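PDB 6M1U: RNA N6-adenosine-methyltransferase METTL16 from Homo sapiens, which catalyses N6-methylation of adenosine in RNA, including U6 small nuclear RNA, with a vertebrate conserved region that probably binds RNA. Local coordinates for residues A[34-45]-A[141-152]. Sequence-based numbering, arbitrary orientation.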
ATOM      1  N   VAL A  34       4.271   0.321   7.816  1.00 64.88           N
ATOM      2  CA  VAL A  34       4.003  -0.158   6.429  1.00 63.32           C
ATOM      3  C   VAL A  34       3.136   0.868   5.697  1.00 63.01           C
ATOM      4  O   VAL A  34       3.524   1.283   4.593  1.00 62.65           O
ATOM      5  CB  VAL A  34       3.326  -1.541   6.443  1.00 63.32           C
ATOM      6  CG1 VAL A  34       2.824  -1.935   5.066  1.00 61.48           C
ATOM      7  CG2 VAL A  34       4.245  -2.610   7.007  1.00 65.90           C
ATOM      8  N   THR A  35       2.018   1.269   6.304  1.00 62.32           N
ATOM      9  CA  THR A  35       1.109   2.221   5.671  1.00 61.07           C
ATOM     10  C   THR A  35       1.832   3.490   5.246  1.00 61.10           C
ATOM     11  O   THR A  35       1.674   3.952   4.108  1.00 59.20           O
ATOM     12  CB  THR A  35      -0.032   2.565   6.619  1.00 61.79           C
ATOM     13  OG1 THR A  35      -0.821   1.387   6.863  1.00 61.53           O
ATOM     14  CG2 THR A  35      -0.893   3.667   6.020  1.00 61.13           C
ATOM     15  N   THR A  36       2.644   4.064   6.138  1.00 61.81           N
ATOM     16  CA  THR A  36       3.351   5.278   5.750  1.00 61.27           C
ATOM     17  C   THR A  36       4.395   5.018   4.667  1.00 62.42           C
ATOM     18  O   THR A  36       4.812   5.970   3.997  1.00 62.03           O
ATOM     19  CB  THR A  36       4.024   5.940   6.947  1.00 62.18           C
ATOM     20  OG1 THR A  36       5.171   5.172   7.295  1.00 63.65           O
ATOM     21  CG2 THR A  36       3.097   6.007   8.146  1.00 63.37           C
ATOM     22  N   TRP A  37       4.835   3.761   4.480  1.00 60.41           N
ATOM     23  CA  TRP A  37       5.667   3.466   3.318  1.00 61.02           C
ATOM     24  C   TRP A  37       4.822   3.341   2.057  1.00 58.51           C
ATOM     25  O   TRP A  37       5.243   3.783   0.979  1.00 59.06           O
ATOM     26  CB  TRP A  37       6.488   2.199   3.525  1.00 60.06           C
ATOM     27  CG  TRP A  37       7.761   2.409   4.278  1.00 61.05           C
ATOM     28  CD1 TRP A  37       8.103   1.869   5.502  1.00 63.16           C
ATOM     29  CD2 TRP A  37       8.877   3.213   3.877  1.00 61.93           C
ATOM     30  NE1 TRP A  37       9.368   2.294   5.880  1.00 65.23           N
ATOM     31  CE2 TRP A  37       9.862   3.113   4.899  1.00 64.49           C
ATOM     32  CE3 TRP A  37       9.152   4.001   2.752  1.00 60.71           C
ATOM     33  CZ2 TRP A  37      11.078   3.778   4.823  1.00 66.44           C
ATOM     34  CZ3 TRP A  37      10.373   4.658   2.689  1.00 62.87           C
ATOM     35  CH2 TRP A  37      11.311   4.545   3.713  1.00 65.68           C
ATOM     36  N   ILE A  38       3.629   2.754   2.151  1.00 59.05           N
ATOM     37  CA  ILE A  38       2.727   2.812   1.002  1.00 59.60           C
ATOM     38  C   ILE A  38       2.382   4.267   0.668  1.00 61.88           C
ATOM     39  O   ILE A  38       2.326   4.658  -0.505  1.00 61.74           O
ATOM     40  CB  ILE A  38       1.466   1.967   1.253  1.00 57.71           C
ATOM     41  CG1 ILE A  38       1.836   0.499   1.417  1.00 58.56           C
ATOM     42  CG2 ILE A  38       0.552   2.059   0.080  1.00 57.04           C
ATOM     43  CD1 ILE A  38       0.717  -0.348   1.978  1.00 58.24           C
ATOM     44  N   GLU A  39       2.193   5.105   1.696  1.00 66.07           N
ATOM     45  CA  GLU A  39       1.901   6.516   1.446  1.00 68.36           C
ATOM     46  C   GLU A  39       3.056   7.187   0.721  1.00 69.13           C
ATOM     47  O   GLU A  39       2.840   7.986  -0.198  1.00 68.24           O
ATOM     48  CB  GLU A  39       1.601   7.231   2.761  1.00 74.50           C
ATOM     49  CG  GLU A  39       0.249   6.889   3.354  1.00 77.42           C
ATOM     50  CD  GLU A  39       0.048   7.412   4.774  1.00 80.82           C
ATOM     51  OE1 GLU A  39       1.026   7.790   5.459  1.00 82.98           O
ATOM     52  OE2 GLU A  39      -1.123   7.442   5.209  1.00 82.83           O
ATOM     53  N   LYS A  40       4.294   6.843   1.091  1.00 68.35           N
ATOM     54  CA  LYS A  40       5.453   7.354   0.367  1.00 69.25           C
ATOM     55  C   LYS A  40       5.437   6.882  -1.088  1.00 66.10           C
ATOM     56  O   LYS A  40       5.665   7.668  -2.012  1.00 66.87           O
ATOM     57  CB  LYS A  40       6.736   6.906   1.074  1.00 70.15           C
ATOM     58  CG  LYS A  40       7.892   7.893   0.982  1.00 73.16           C
ATOM     59  CD  LYS A  40       8.684   7.720  -0.291  1.00 75.27           C
ATOM     60  CE  LYS A  40       9.385   9.025  -0.651  1.00 78.14           C
ATOM     61  NZ  LYS A  40      10.522   8.802  -1.616  1.00 80.20           N
ATOM     62  N   ILE A  41       5.137   5.606  -1.309  1.00 65.98           N
ATOM     63  CA  ILE A  41       5.170   5.052  -2.657  1.00 65.84           C
ATOM     64  C   ILE A  41       4.118   5.710  -3.537  1.00 67.11           C
ATOM     65  O   ILE A  41       4.348   5.970  -4.729  1.00 67.61           O
ATOM     66  CB  ILE A  41       4.969   3.528  -2.588  1.00 66.10           C
ATOM     67  CG1 ILE A  41       6.198   2.875  -1.960  1.00 67.38           C
ATOM     68  CG2 ILE A  41       4.578   2.970  -3.974  1.00 65.90           C
ATOM     69  CD1 ILE A  41       5.936   1.531  -1.432  1.00 66.98           C
ATOM     70  N   LEU A  42       2.933   5.962  -2.973  1.00 65.94           N
ATOM     71  CA  LEU A  42       1.844   6.518  -3.768  1.00 65.57           C
ATOM     72  C   LEU A  42       2.119   7.970  -4.103  1.00 68.87           C
ATOM     73  O   LEU A  42       2.001   8.362  -5.269  1.00 70.60           O
ATOM     74  CB  LEU A  42       0.497   6.371  -3.048  1.00 61.58           C
ATOM     75  CG  LEU A  42       0.067   4.913  -2.847  1.00 58.44           C
ATOM     76  CD1 LEU A  42      -1.201   4.776  -2.017  1.00 57.19           C
ATOM     77  CD2 LEU A  42      -0.091   4.235  -4.173  1.00 56.58           C
ATOM     78  N   THR A  43       2.514   8.787  -3.104  1.00 71.87           N
ATOM     79  CA  THR A  43       2.781  10.195  -3.415  1.00 75.35           C
ATOM     80  C   THR A  43       3.834  10.314  -4.509  1.00 78.84           C
ATOM     81  O   THR A  43       3.713  11.168  -5.390  1.00 80.38           O
ATOM     82  CB  THR A  43       3.237  11.001  -2.191  1.00 78.45           C
ATOM     83  OG1 THR A  43       4.478  10.472  -1.750  1.00 82.20           O
ATOM     84  CG2 THR A  43       2.245  10.951  -1.058  1.00 79.55           C
ATOM     85  N   ASP A  44       4.842   9.436  -4.496  1.00 79.20           N
ATOM     86  CA  ASP A  44       5.853   9.441  -5.546  1.00 82.00           C
ATOM     87  C   ASP A  44       5.237   9.212  -6.921  1.00 75.79           C
ATOM     88  O   ASP A  44       5.716   9.784  -7.904  1.00 77.24           O
ATOM     89  CB  ASP A  44       6.930   8.387  -5.251  1.00 83.58           C
ATOM     90  CG  ASP A  44       7.803   8.751  -4.031  1.00 87.63           C
ATOM     91  OD1 ASP A  44       7.651   9.880  -3.486  1.00 89.42           O
ATOM     92  OD2 ASP A  44       8.635   7.902  -3.610  1.00 89.68           O
ATOM     93  N   LEU A  45       4.166   8.418  -7.010  1.00 74.64           N
ATOM     94  CA  LEU A  45       3.405   8.281  -8.248  1.00 73.77           C
ATOM     95  C   LEU A  45       2.423   9.426  -8.473  1.00 73.85           C
ATOM     96  O   LEU A  45       1.681   9.406  -9.470  1.00 73.72           O
ATOM     97  CB  LEU A  45       2.637   6.956  -8.275  1.00 72.66           C
ATOM     98  CG  LEU A  45       3.338   5.659  -7.831  1.00 73.20           C
ATOM     99  CD1 LEU A  45       2.453   4.432  -8.131  1.00 72.06           C
ATOM    100  CD2 LEU A  45       4.732   5.513  -8.436  1.00 75.36           C
ATOM    101  N   LEU A 141      -1.437  -1.794 -10.010  1.00 90.44           N
ATOM    102  CA  LEU A 141      -1.016  -0.922  -8.914  1.00 85.35           C
ATOM    103  C   LEU A 141      -0.576  -1.725  -7.695  1.00 81.32           C
ATOM    104  O   LEU A 141       0.392  -1.361  -7.015  1.00 81.56           O
ATOM    105  CB  LEU A 141      -2.165   0.006  -8.541  1.00 78.74           C
ATOM    106  CG  LEU A 141      -1.914   1.042  -7.463  1.00 72.95           C
ATOM    107  CD1 LEU A 141      -0.645   1.780  -7.814  1.00 71.91           C
ATOM    108  CD2 LEU A 141      -3.116   1.998  -7.363  1.00 71.08           C
ATOM    109  N   CYS A 142      -1.294  -2.815  -7.399  1.00 83.47           N
ATOM    110  CA  CYS A 142      -0.962  -3.649  -6.255  1.00 81.20           C
ATOM    111  C   CYS A 142       0.355  -4.363  -6.473  1.00 84.64           C
ATOM    112  O   CYS A 142       1.209  -4.399  -5.578  1.00 83.97           O
ATOM    113  CB  CYS A 142      -2.073  -4.663  -5.997  1.00 85.30           C
ATOM    114  SG  CYS A 142      -1.724  -5.742  -4.581  1.00 86.26           S
ATOM    115  N   THR A 143       0.530  -4.961  -7.655  1.00 83.28           N
ATOM    116  CA  THR A 143       1.811  -5.579  -7.973  1.00 84.84           C
ATOM    117  C   THR A 143       2.930  -4.552  -7.931  1.00 82.29           C
ATOM    118  O   THR A 143       4.043  -4.873  -7.506  1.00 83.79           O
ATOM    119  CB  THR A 143       1.771  -6.253  -9.347  1.00 86.83           C
ATOM    120  OG1 THR A 143       0.623  -7.102  -9.435  1.00 87.76           O
ATOM    121  CG2 THR A 143       3.000  -7.121  -9.557  1.00 90.23           C
ATOM    122  N   TYR A 144       2.653  -3.308  -8.335  1.00 81.45           N
ATOM    123  CA  TYR A 144       3.705  -2.302  -8.299  1.00 80.76           C
ATOM    124  C   TYR A 144       4.071  -1.956  -6.868  1.00 80.31           C
ATOM    125  O   TYR A 144       5.253  -1.979  -6.504  1.00 81.28           O
ATOM    126  CB  TYR A 144       3.297  -1.050  -9.063  1.00 81.11           C
ATOM    127  CG  TYR A 144       4.290   0.072  -8.866  1.00 81.54           C
ATOM    128  CD1 TYR A 144       5.518   0.058  -9.515  1.00 84.45           C
ATOM    129  CD2 TYR A 144       4.004   1.143  -8.019  1.00 79.74           C
ATOM    130  CE1 TYR A 144       6.442   1.081  -9.328  1.00 85.16           C
ATOM    131  CE2 TYR A 144       4.917   2.159  -7.816  1.00 80.34           C
ATOM    132  CZ  TYR A 144       6.137   2.132  -8.477  1.00 83.25           C
ATOM    133  OH  TYR A 144       7.051   3.155  -8.275  1.00 84.05           O
ATOM    134  N   ILE A 145       3.065  -1.659  -6.034  1.00 78.03           N
ATOM    135  CA  ILE A 145       3.325  -1.245  -4.653  1.00 77.81           C
ATOM    136  C   ILE A 145       4.117  -2.315  -3.909  1.00 80.08           C
ATOM    137  O   ILE A 145       5.189  -2.047  -3.355  1.00 80.30           O
ATOM    138  CB  ILE A 145       2.005  -0.928  -3.931  1.00 74.96           C
ATOM    139  CG1 ILE A 145       1.388   0.362  -4.495  1.00 73.65           C
ATOM    140  CG2 ILE A 145       2.239  -0.885  -2.399  1.00 74.43           C
ATOM    141  CD1 ILE A 145      -0.121   0.525  -4.239  1.00 72.47           C
ATOM    142  N   ARG A 146       3.583  -3.537  -3.870  1.00 83.87           N
ATOM    143  CA  ARG A 146       4.275  -4.651  -3.237  1.00 88.33           C
ATOM    144  C   ARG A 146       5.682  -4.813  -3.794  1.00 87.62           C
ATOM    145  O   ARG A 146       6.618  -5.126  -3.050  1.00 87.66           O
ATOM    146  CB  ARG A 146       3.455  -5.924  -3.426  1.00 96.21           C
ATOM    147  CG  ARG A 146       4.039  -7.165  -2.798  1.00106.16           C
ATOM    148  CD  ARG A 146       3.091  -8.323  -3.002  1.00115.00           C
ATOM    149  NE  ARG A 146       3.581  -9.557  -2.398  1.00124.65           N
ATOM    150  CZ  ARG A 146       2.841 -10.656  -2.277  1.00130.99           C
ATOM    151  NH1 ARG A 146       1.582 -10.641  -2.718  1.00134.92           N
ATOM    152  NH2 ARG A 146       3.348 -11.758  -1.722  1.00135.43           N
ATOM    153  N   ASN A 147       5.861  -4.573  -5.097  1.00 85.99           N
ATOM    154  CA  ASN A 147       7.207  -4.603  -5.658  1.00 87.71           C
ATOM    155  C   ASN A 147       8.045  -3.475  -5.085  1.00 85.66           C
ATOM    156  O   ASN A 147       9.183  -3.691  -4.655  1.00 88.60           O
ATOM    157  CB  ASN A 147       7.159  -4.537  -7.188  1.00 86.14           C
ATOM    158  CG  ASN A 147       6.919  -5.919  -7.835  1.00 87.15           C
ATOM    159  OD1 ASN A 147       6.603  -6.915  -7.150  1.00 86.42           O
ATOM    160  ND2 ASN A 147       7.065  -5.981  -9.160  1.00 88.71           N
ATOM    161  N   GLN A 148       7.469  -2.278  -5.003  1.00 85.77           N
ATOM    162  CA  GLN A 148       8.206  -1.152  -4.442  1.00 86.24           C
ATOM    163  C   GLN A 148       8.611  -1.429  -2.998  1.00 86.40           C
ATOM    164  O   GLN A 148       9.719  -1.067  -2.586  1.00 87.11           O
ATOM    165  CB  GLN A 148       7.374   0.129  -4.547  1.00 88.13           C
ATOM    166  CG  GLN A 148       8.224   1.373  -4.741  1.00 91.87           C
ATOM    167  CD  GLN A 148       9.106   1.294  -5.979  1.00 95.79           C
ATOM    168  OE1 GLN A 148       8.616   1.263  -7.101  1.00 96.80           O
ATOM    169  NE2 GLN A 148      10.416   1.256  -5.773  1.00 98.42           N
ATOM    170  N   ILE A 149       7.737  -2.088  -2.221  1.00 83.26           N
ATOM    171  CA  ILE A 149       8.067  -2.396  -0.827  1.00 81.95           C
ATOM    172  C   ILE A 149       9.344  -3.204  -0.757  1.00 84.49           C
ATOM    173  O   ILE A 149      10.242  -2.910   0.041  1.00 85.68           O
ATOM    174  CB  ILE A 149       6.926  -3.147  -0.117  1.00 78.38           C
ATOM    175  CG1 ILE A 149       5.856  -2.175   0.390  1.00 75.10           C
ATOM    176  CG2 ILE A 149       7.490  -3.986   1.034  1.00 79.47           C
ATOM    177  CD1 ILE A 149       4.739  -2.873   1.162  1.00 73.99           C
ATOM    178  N   PHE A 150       9.457  -4.217  -1.604  1.00 85.81           N
ATOM    179  CA  PHE A 150      10.587  -5.111  -1.468  1.00 90.85           C
ATOM    180  C   PHE A 150      11.854  -4.509  -2.038  1.00 91.01           C
ATOM    181  O   PHE A 150      12.940  -4.847  -1.576  1.00 93.41           O
ATOM    182  CB  PHE A 150      10.247  -6.477  -2.070  1.00 94.41           C
ATOM    183  CG  PHE A 150       9.343  -7.299  -1.181  1.00 97.03           C
ATOM    184  CD1 PHE A 150       9.864  -7.982  -0.088  1.00100.25           C
ATOM    185  CD2 PHE A 150       7.965  -7.324  -1.393  1.00 96.33           C
ATOM    186  CE1 PHE A 150       9.037  -8.704   0.751  1.00100.43           C
ATOM    187  CE2 PHE A 150       7.122  -8.042  -0.562  1.00 96.26           C
ATOM    188  CZ  PHE A 150       7.657  -8.734   0.509  1.00 98.43           C
ATOM    189  N   ARG A 151      11.764  -3.572  -2.971  1.00 91.99           N
ATOM    190  CA  ARG A 151      12.977  -2.835  -3.298  1.00 95.02           C
ATOM    191  C   ARG A 151      13.516  -2.105  -2.066  1.00 93.84           C
ATOM    192  O   ARG A 151      14.709  -2.205  -1.754  1.00 95.80           O
ATOM    193  CB  ARG A 151      12.727  -1.881  -4.465  1.00 97.20           C
ATOM    194  CG  ARG A 151      12.477  -2.644  -5.747  1.00100.82           C
ATOM    195  CD  ARG A 151      12.805  -1.842  -6.986  1.00104.65           C
ATOM    196  NE  ARG A 151      14.172  -2.082  -7.442  1.00111.02           N
ATOM    197  CZ  ARG A 151      14.667  -1.616  -8.589  1.00116.03           C
ATOM    198  NH1 ARG A 151      13.896  -0.882  -9.397  1.00115.70           N
ATOM    199  NH2 ARG A 151      15.928  -1.885  -8.927  1.00120.48           N
ATOM    200  N   LEU A 152      12.635  -1.423  -1.320  1.00 90.89           N
ATOM    201  CA  LEU A 152      13.047  -0.728  -0.100  1.00 90.34           C
ATOM    202  C   LEU A 152      13.749  -1.670   0.879  1.00 92.72           C
ATOM    203  O   LEU A 152      14.739  -1.292   1.520  1.00 94.91           O
ATOM    204  CB  LEU A 152      11.830  -0.091   0.581  1.00 87.23           C
ATOM    205  CG  LEU A 152      11.051   1.067  -0.045  1.00 84.35           C
ATOM    206  CD1 LEU A 152       9.701   1.199   0.653  1.00 81.63           C
ATOM    207  CD2 LEU A 152      11.828   2.358   0.060  1.00 85.92           C
TER
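Ile41 is a knob seated in a hole on the surface of helix 141-152, lined by Tyr144, Ile145, Gln148 and Leu152, a compact example of helix pairing without hydrogen bonds. Its CB points toward the partner helix, and the two branches divide there. CG2, anti to the backbone N, lies 3.9 Å from Tyr144 CE2 and 4.2 Å from Ile145 CG1; CG1, beside that N (chi1 -69°), runs obliquely across Gln148 and comes 3.8 Å from its CG. At the tip, CD1 rests 3.7 Å from Gln148 CB and also approaches Ile149 CG1 and Leu152 CD1. With CG1, CG2 and CD1 gone, as in an alanine, a gap is likely to open between Tyr144, Ile145, Gln148 and Leu152, uncovering Gln148 CB and CG. To one side, Leu42 CD2 meets Ile145 CD1 at 3.7 Å, and Leu45 and Tyr144 pass in opposite directions, Leu45 CD1 3.4 Å from Tyr144 CE2. To the other, Leu152 CD1 reaches Trp37 CE3 at 3.5 Å, while the indole NE1 hydrogen-bonds to Leu16 O. The axes of segments 34-44 and 141-152 approach to 10.2 Å, their directions 113° apart. Beneath, Ile38 packs on Ile114 and Ile149 on Phe6, the shared helix-sheet core characteristic of two-layer alpha/beta sandwiches.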